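Local atomic coordinates of glucosamine kinase (Streptacidiphilus jiangxiensis, PDB entry 6HWJ), a protein that catalyses the magnesium- and ATP-dependent phosphorylation of D-glucosamine to D-glucosamine 6-phosphate, and acts more weakly on glucose. Residues A[81-86]-A[182-187]; A[150-155]-A[164-169]. All blocks are in the same frame, centred on the assembly; numbering follows the deposited sequence.

How the contacts relate
Both contacts pack a helix on the same antiparallel sheet, but on its opposite faces. Contact 1 sets helix 79-88 on strand 179-186, and contact 2 sets helix 148-157 on the neighbouring strand 166-172. The contact centres are about 12 Å apart. The two strands are joined where Val184 O and Trp167 N lie 2.8 Å apart, a probable hydrogen bond. Ala186 and Tyr187 are inferred to bind ATP, so contact 1 sits on a strand that runs into the nucleotide site. The side chain of Ala182 is about 6 Å from that of Lys133, also an inferred ATP ligand. In contact 2, the Ile152 side chain is about 8 Å from that of Asp319, a magnesium ligand.

Contact 1 of 2, residues A[81-86]-A[182-187]; sequences EHLVAA and ASVVAY
Val184 and Leu83 bury the most surface here, and Val84 comes next. Val184 points from its strand toward helix 81-86 and meets both helix residues, one with each methyl. Val184 CG2 lies 4.1 Å from Leu83 CD2. Val184 CG1 lies 4.0 Å from Val84 CG2. The torsion of Val184 explains this division: CG1 is anti to the backbone N (chi1 -171°) and CG2 lies beside it, so the two methyls spread toward consecutive helix positions.

Toward strand 182-186, Leu83 touches through CD2. Leu83 CD2 reaches Ala182 CB at 3.7 Å as well as Val184, and so spans two strand residues that face the same side of the sheet. The side chains of Leu83 and Val184 run past each other in opposite directions. Val84 approaches at a slant, with CG2 as the touching branch. Ser183, between the two strand partners, points away from the helix and touches Lys133 instead.

No hydrogen bond joins the two segments, and all four touching residues are buried. The contact is apolar throughout. Neighbouring strands widen it: Val132 touches both Leu83 and Val84, Leu170 lies against Leu83, and Trp167 packs on Val84 and Val184.

The helix axis passes 10.0 Å from the strand axis, at 79° to it, so the helix runs nearly across the strand. Leu83, which points at the strand, and Val84, which reaches it from the flank, therefore cover a short patch of the sheet. Beyond that patch the strand leads into Ala186 and Tyr187 of the inferred ATP site. The antiparallel sheet, with Lys133 on the strand beside this one, is consistent with the N-terminal lobe of a protein-kinase-like fold, and helix 79-88 covers the face of that sheet turned away from Lys133.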
ATOM      1  N   GLU A  81      12.833   0.203  20.690  1.00 28.20           N
ATOM      2  CA  GLU A  81      13.013   1.344  21.573  1.00 30.35           C
ATOM      3  C   GLU A  81      14.269   2.118  21.235  1.00 26.99           C
ATOM      4  O   GLU A  81      14.250   3.355  21.200  1.00 27.07           O
ATOM      5  CB  GLU A  81      13.055   0.817  23.020  1.00 34.59           C
ATOM      6  CG  GLU A  81      13.168   1.801  24.085  1.00 44.08           C
ATOM      7  CD  GLU A  81      13.116   1.111  25.454  1.00 49.59           C
ATOM      8  OE1 GLU A  81      14.051   1.320  26.253  1.00 51.16           O
ATOM      9  OE2 GLU A  81      12.152   0.340  25.684  1.00 43.93           O
ATOM     10  N   HIS A  82      15.384   1.411  20.998  1.00 26.86           N
ATOM     11  CA  HIS A  82      16.636   2.100  20.703  1.00 27.61           C
ATOM     12  C   HIS A  82      16.627   2.729  19.312  1.00 26.82           C
ATOM     13  O   HIS A  82      17.282   3.755  19.089  1.00 29.10           O
ATOM     14  CB  HIS A  82      17.810   1.137  20.847  1.00 30.61           C
ATOM     15  CG  HIS A  82      18.220   0.917  22.271  1.00 31.90           C
ATOM     16  ND1 HIS A  82      17.412   0.265  23.184  1.00 34.00           N
ATOM     17  CD2 HIS A  82      19.314   1.324  22.963  1.00 34.19           C
ATOM     18  CE1 HIS A  82      18.002   0.256  24.367  1.00 33.05           C
ATOM     19  NE2 HIS A  82      19.153   0.900  24.262  1.00 33.86           N
ATOM     20  N   LEU A  83      15.905   2.142  18.366  1.00 25.92           N
ATOM     21  CA  LEU A  83      15.751   2.808  17.075  1.00 28.74           C
ATOM     22  C   LEU A  83      14.988   4.121  17.241  1.00 25.71           C
ATOM     23  O   LEU A  83      15.379   5.152  16.682  1.00 26.70           O
ATOM     24  CB  LEU A  83      15.039   1.892  16.089  1.00 25.15           C
ATOM     25  CG  LEU A  83      14.750   2.548  14.720  1.00 28.03           C
ATOM     26  CD1 LEU A  83      16.033   2.764  13.953  1.00 28.90           C
ATOM     27  CD2 LEU A  83      13.788   1.707  13.909  1.00 27.13           C
ATOM     28  N   VAL A  84      13.912   4.102  18.014  1.00 25.92           N
ATOM     29  CA  VAL A  84      13.150   5.323  18.251  1.00 26.15           C
ATOM     30  C   VAL A  84      14.018   6.368  18.945  1.00 30.30           C
ATOM     31  O   VAL A  84      13.987   7.547  18.593  1.00 31.88           O
ATOM     32  CB  VAL A  84      11.888   5.008  19.058  1.00 30.98           C
ATOM     33  CG1 VAL A  84      11.165   6.288  19.434  1.00 29.52           C
ATOM     34  CG2 VAL A  84      10.978   4.087  18.234  1.00 32.01           C
ATOM     35  N   ALA A  85      14.846   5.943  19.902  1.00 30.27           N
ATOM     36  CA  ALA A  85      15.712   6.894  20.595  1.00 33.74           C
ATOM     37  C   ALA A  85      16.718   7.515  19.637  1.00 35.09           C
ATOM     38  O   ALA A  85      16.992   8.718  19.714  1.00 36.76           O
ATOM     39  CB  ALA A  85      16.424   6.202  21.770  1.00 34.64           C
ATOM     40  N   ALA A  86      17.267   6.717  18.711  1.00 31.48           N
ATOM     41  CA  ALA A  86      18.198   7.265  17.737  1.00 34.06           C
ATOM     42  C   ALA A  86      17.528   8.294  16.832  1.00 37.10           C
ATOM     43  O   ALA A  86      18.200   9.184  16.305  1.00 35.80           O
ATOM     44  CB  ALA A  86      18.803   6.153  16.878  1.00 32.57           C
ATOM     45  N   ALA A 182      13.372   0.288   8.073  1.00 25.18           N
ATOM     46  CA  ALA A 182      12.441   0.434   9.190  1.00 25.17           C
ATOM     47  C   ALA A 182      11.703   1.758   9.068  1.00 25.12           C
ATOM     48  O   ALA A 182      12.280   2.766   8.663  1.00 24.17           O
ATOM     49  CB  ALA A 182      13.145   0.379  10.547  1.00 24.39           C
ATOM     50  N   SER A 183      10.431   1.749   9.449  1.00 25.06           N
ATOM     51  CA  SER A 183       9.626   2.950   9.561  1.00 24.52           C
ATOM     52  C   SER A 183       9.066   3.032  10.974  1.00 24.99           C
ATOM     53  O   SER A 183       8.821   2.008  11.626  1.00 27.16           O
ATOM     54  CB  SER A 183       8.485   2.954   8.542  1.00 29.95           C
ATOM     55  OG  SER A 183       7.664   1.816   8.714  1.00 29.56           O
ATOM     56  N   VAL A 184       8.887   4.265  11.446  1.00 22.21           N
ATOM     57  CA  VAL A 184       8.276   4.554  12.738  1.00 24.75           C
ATOM     58  C   VAL A 184       7.189   5.589  12.495  1.00 22.62           C
ATOM     59  O   VAL A 184       7.466   6.681  11.991  1.00 24.25           O
ATOM     60  CB  VAL A 184       9.300   5.066  13.750  1.00 24.71           C
ATOM     61  CG1 VAL A 184       8.701   5.149  15.138  1.00 25.00           C
ATOM     62  CG2 VAL A 184      10.534   4.163  13.759  1.00 26.01           C
ATOM     63  N   VAL A 185       5.946   5.233  12.818  1.00 23.41           N
ATOM     64  CA  VAL A 185       4.805   6.114  12.636  1.00 23.59           C
ATOM     65  C   VAL A 185       3.931   6.037  13.885  1.00 25.87           C
ATOM     66  O   VAL A 185       4.043   5.122  14.702  1.00 24.23           O
ATOM     67  CB  VAL A 185       3.969   5.764  11.379  1.00 24.02           C
ATOM     68  CG1 VAL A 185       4.837   5.731  10.134  1.00 24.68           C
ATOM     69  CG2 VAL A 185       3.278   4.415  11.606  1.00 21.78           C
ATOM     70  N   ALA A 186       3.012   6.995  13.990  1.00 25.45           N
ATOM     71  CA  ALA A 186       2.120   7.051  15.130  1.00 24.45           C
ATOM     72  C   ALA A 186       1.243   5.812  15.170  1.00 23.96           C
ATOM     73  O   ALA A 186       0.866   5.258  14.128  1.00 23.97           O
ATOM     74  CB  ALA A 186       1.248   8.304  15.065  1.00 23.15           C
ATOM     75  N   TYR A 187       0.971   5.348  16.382  1.00 23.87           N
ATOM     76  CA  TYR A 187       0.057   4.241  16.640  1.00 26.59           C
ATOM     77  C   TYR A 187      -1.354   4.802  16.803  1.00 27.64           C
ATOM     78  O   TYR A 187      -1.553   5.755  17.550  1.00 28.77           O
ATOM     79  CB  TYR A 187       0.498   3.514  17.919  1.00 28.18           C
ATOM     80  CG  TYR A 187      -0.362   2.346  18.364  1.00 29.17           C
ATOM     81  CD1 TYR A 187      -0.819   1.410  17.452  1.00 32.26           C
ATOM     82  CD2 TYR A 187      -0.673   2.165  19.706  1.00 29.01           C
ATOM     83  CE1 TYR A 187      -1.579   0.329  17.867  1.00 34.10           C
ATOM     84  CE2 TYR A 187      -1.429   1.089  20.129  1.00 30.97           C
ATOM     85  CZ  TYR A 187      -1.877   0.175  19.205  1.00 35.52           C
ATOM     86  OH  TYR A 187      -2.636  -0.898  19.608  1.00 39.84           O
TER

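Contact 2 of 2, residues A[150-155]-A[164-169]; sequences QRIAAL and PRPWGL
Helix 150-155 lies obliquely to strand 166-169, their directions 132° apart and their axes 9.6 Å apart. Ile152 points toward the strand and touches Pro166 with its branch methyl: Ile152 CG2 lies 3.8 Å from Pro166 CB. With chi1 at -68°, CG1 lies beside the backbone N and CG2 is anti to it, which turns CG2 to Pro166. The two side chains pass in opposite directions. Leu169 buries slightly more surface than Ile152. Leu169 CD1 is 3.9 Å from Ala153 CB and 4.0 Å from Ala153 N, so it rests against the helix backbone as well as the small side chain. A looser approach, 4.4 Å, joins Leu169 CD1 to Ile152 CG2.

Pro166 and Leu169 face the same side although they are three residues apart. A classic beta bulge at Trp167 and Gly168, both opposite Val184 in the next strand, accounts for this shift. The helix comes after the strand of Lys133, beyond the short strand 137-138, and packs on the sheet where protein-kinase-like folds usually carry helix C, so it is probably the counterpart of that helix. On another side of the helix, Leu155 packs on helix 212-234, and Arg151 NE hydrogen-bonds to Val297 O.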
ATOM      1  N   GLN A 150      10.077   6.497   0.476  1.00 31.36           N
ATOM      2  CA  GLN A 150      10.026   7.678  -0.386  1.00 34.33           C
ATOM      3  C   GLN A 150       8.633   8.297  -0.384  1.00 28.57           C
ATOM      4  O   GLN A 150       8.492   9.518  -0.442  1.00 28.11           O
ATOM      5  CB  GLN A 150      10.448   7.320  -1.808  1.00 43.07           C
ATOM      6  CG  GLN A 150      11.934   7.027  -1.955  1.00 60.05           C
ATOM      7  CD  GLN A 150      12.361   5.755  -1.244  1.00 72.84           C
ATOM      8  OE1 GLN A 150      11.691   4.726  -1.333  1.00 75.60           O
ATOM      9  NE2 GLN A 150      13.483   5.823  -0.527  1.00 78.24           N
ATOM     10  N   ARG A 151       7.592   7.465  -0.332  1.00 26.96           N
ATOM     11  CA  ARG A 151       6.230   7.990  -0.284  1.00 25.36           C
ATOM     12  C   ARG A 151       5.971   8.739   1.018  1.00 26.65           C
ATOM     13  O   ARG A 151       5.486   9.878   1.004  1.00 24.82           O
ATOM     14  CB  ARG A 151       5.222   6.848  -0.444  1.00 23.03           C
ATOM     15  CG  ARG A 151       5.361   6.080  -1.762  1.00 26.35           C
ATOM     16  CD  ARG A 151       4.962   6.880  -2.972  1.00 26.85           C
ATOM     17  NE  ARG A 151       5.244   6.129  -4.199  1.00 29.36           N
ATOM     18  CZ  ARG A 151       6.452   6.007  -4.754  1.00 28.59           C
ATOM     19  NH1 ARG A 151       7.501   6.600  -4.225  1.00 26.40           N
ATOM     20  NH2 ARG A 151       6.607   5.292  -5.842  1.00 32.40           N
ATOM     21  N   ILE A 152       6.291   8.114   2.158  1.00 25.93           N
ATOM     22  CA  ILE A 152       6.011   8.734   3.447  1.00 25.35           C
ATOM     23  C   ILE A 152       6.787  10.032   3.601  1.00 24.70           C
ATOM     24  O   ILE A 152       6.241  11.055   4.030  1.00 25.64           O
ATOM     25  CB  ILE A 152       6.315   7.742   4.592  1.00 27.76           C
ATOM     26  CG1 ILE A 152       5.311   6.582   4.551  1.00 29.99           C
ATOM     27  CG2 ILE A 152       6.225   8.460   5.939  1.00 28.75           C
ATOM     28  CD1 ILE A 152       5.662   5.398   5.434  1.00 31.65           C
ATOM     29  N   ALA A 153       8.083  10.012   3.254  1.00 27.19           N
ATOM     30  CA  ALA A 153       8.886  11.229   3.354  1.00 28.06           C
ATOM     31  C   ALA A 153       8.351  12.336   2.449  1.00 28.56           C
ATOM     32  O   ALA A 153       8.252  13.501   2.864  1.00 30.03           O
ATOM     33  CB  ALA A 153      10.350  10.920   3.019  1.00 26.59           C
ATOM     34  N   ALA A 154       7.989  12.002   1.211  1.00 28.37           N
ATOM     35  CA  ALA A 154       7.454  13.018   0.315  1.00 29.57           C
ATOM     36  C   ALA A 154       6.177  13.626   0.878  1.00 27.38           C
ATOM     37  O   ALA A 154       5.968  14.846   0.802  1.00 30.69           O
ATOM     38  CB  ALA A 154       7.194  12.414  -1.075  1.00 33.17           C
ATOM     39  N   LEU A 155       5.302  12.793   1.433  1.00 24.54           N
ATOM     40  CA  LEU A 155       4.059  13.294   2.008  1.00 26.56           C
ATOM     41  C   LEU A 155       4.332  14.221   3.197  1.00 27.62           C
ATOM     42  O   LEU A 155       3.788  15.329   3.275  1.00 29.94           O
ATOM     43  CB  LEU A 155       3.183  12.104   2.433  1.00 27.79           C
ATOM     44  CG  LEU A 155       2.669  11.276   1.247  1.00 28.05           C
ATOM     45  CD1 LEU A 155       2.097   9.942   1.708  1.00 31.02           C
ATOM     46  CD2 LEU A 155       1.624  12.072   0.493  1.00 29.62           C
ATOM     47  N   PRO A 164      -0.921   8.211   9.518  1.00 24.34           N
ATOM     48  CA  PRO A 164      -0.269   8.127  10.834  1.00 27.39           C
ATOM     49  C   PRO A 164       0.965   9.015  10.823  1.00 27.47           C
ATOM     50  O   PRO A 164       1.784   8.946   9.899  1.00 26.04           O
ATOM     51  CB  PRO A 164       0.086   6.644  10.974  1.00 30.87           C
ATOM     52  CG  PRO A 164      -0.802   5.923  10.012  1.00 30.90           C
ATOM     53  CD  PRO A 164      -0.996   6.898   8.855  1.00 27.41           C
ATOM     54  N   ARG A 165       1.067   9.899  11.815  1.00 25.65           N
ATOM     55  CA  ARG A 165       2.158  10.851  11.816  1.00 27.48           C
ATOM     56  C   ARG A 165       3.494  10.101  11.712  1.00 23.17           C
ATOM     57  O   ARG A 165       3.748   9.189  12.501  1.00 25.21           O
ATOM     58  CB  ARG A 165       2.142  11.707  13.091  1.00 29.63           C
ATOM     59  CG  ARG A 165       3.268  12.744  13.112  1.00 40.25           C
ATOM     60  CD  ARG A 165       3.646  13.145  14.523  1.00 51.75           C
ATOM     61  NE  ARG A 165       2.744  14.148  15.079  1.00 60.43           N
ATOM     62  CZ  ARG A 165       2.942  15.463  15.015  1.00 65.32           C
ATOM     63  NH1 ARG A 165       2.056  16.283  15.559  1.00 67.60           N
ATOM     64  NH2 ARG A 165       4.011  15.957  14.409  1.00 65.97           N
ATOM     65  N   PRO A 166       4.355  10.451  10.760  1.00 24.60           N
ATOM     66  CA  PRO A 166       5.676   9.821  10.702  1.00 26.70           C
ATOM     67  C   PRO A 166       6.575  10.353  11.799  1.00 25.23           C
ATOM     68  O   PRO A 166       6.640  11.562  12.035  1.00 24.65           O
ATOM     69  CB  PRO A 166       6.194  10.201   9.310  1.00 29.07           C
ATOM     70  CG  PRO A 166       5.545  11.503   9.043  1.00 32.87           C
ATOM     71  CD  PRO A 166       4.165  11.424   9.659  1.00 29.86           C
ATOM     72  N   TRP A 167       7.261   9.429  12.467  1.00 22.26           N
ATOM     73  CA  TRP A 167       8.303   9.738  13.426  1.00 25.45           C
ATOM     74  C   TRP A 167       9.693   9.624  12.829  1.00 25.02           C
ATOM     75  O   TRP A 167      10.558  10.455  13.107  1.00 25.77           O
ATOM     76  CB  TRP A 167       8.222   8.784  14.626  1.00 24.03           C
ATOM     77  CG  TRP A 167       7.070   9.017  15.559  1.00 25.36           C
ATOM     78  CD1 TRP A 167       5.826   9.474  15.238  1.00 22.41           C
ATOM     79  CD2 TRP A 167       7.065   8.780  16.973  1.00 24.88           C
ATOM     80  NE1 TRP A 167       5.045   9.538  16.361  1.00 27.41           N
ATOM     81  CE2 TRP A 167       5.778   9.120  17.444  1.00 27.32           C
ATOM     82  CE3 TRP A 167       8.021   8.315  17.884  1.00 26.57           C
ATOM     83  CZ2 TRP A 167       5.420   9.003  18.778  1.00 25.80           C
ATOM     84  CZ3 TRP A 167       7.675   8.214  19.222  1.00 28.66           C
ATOM     85  CH2 TRP A 167       6.384   8.558  19.660  1.00 31.38           C
ATOM     86  N   GLY A 168       9.933   8.589  12.019  1.00 24.71           N
ATOM     87  CA  GLY A 168      11.230   8.451  11.397  1.00 23.36           C
ATOM     88  C   GLY A 168      11.244   7.345  10.371  1.00 23.23           C
ATOM     89  O   GLY A 168      10.354   6.485  10.325  1.00 22.77           O
ATOM     90  N   LEU A 169      12.294   7.380   9.562  1.00 23.93           N
ATOM     91  CA  LEU A 169      12.572   6.378   8.557  1.00 22.46           C
ATOM     92  C   LEU A 169      14.044   6.010   8.608  1.00 24.21           C
ATOM     93  O   LEU A 169      14.905   6.890   8.718  1.00 25.58           O
ATOM     94  CB  LEU A 169      12.236   6.914   7.162  1.00 24.12           C
ATOM     95  CG  LEU A 169      10.779   7.302   6.943  1.00 27.45           C
ATOM     96  CD1 LEU A 169      10.641   8.107   5.666  1.00 28.30           C
ATOM     97  CD2 LEU A 169       9.928   6.047   6.916  1.00 27.24           C
TER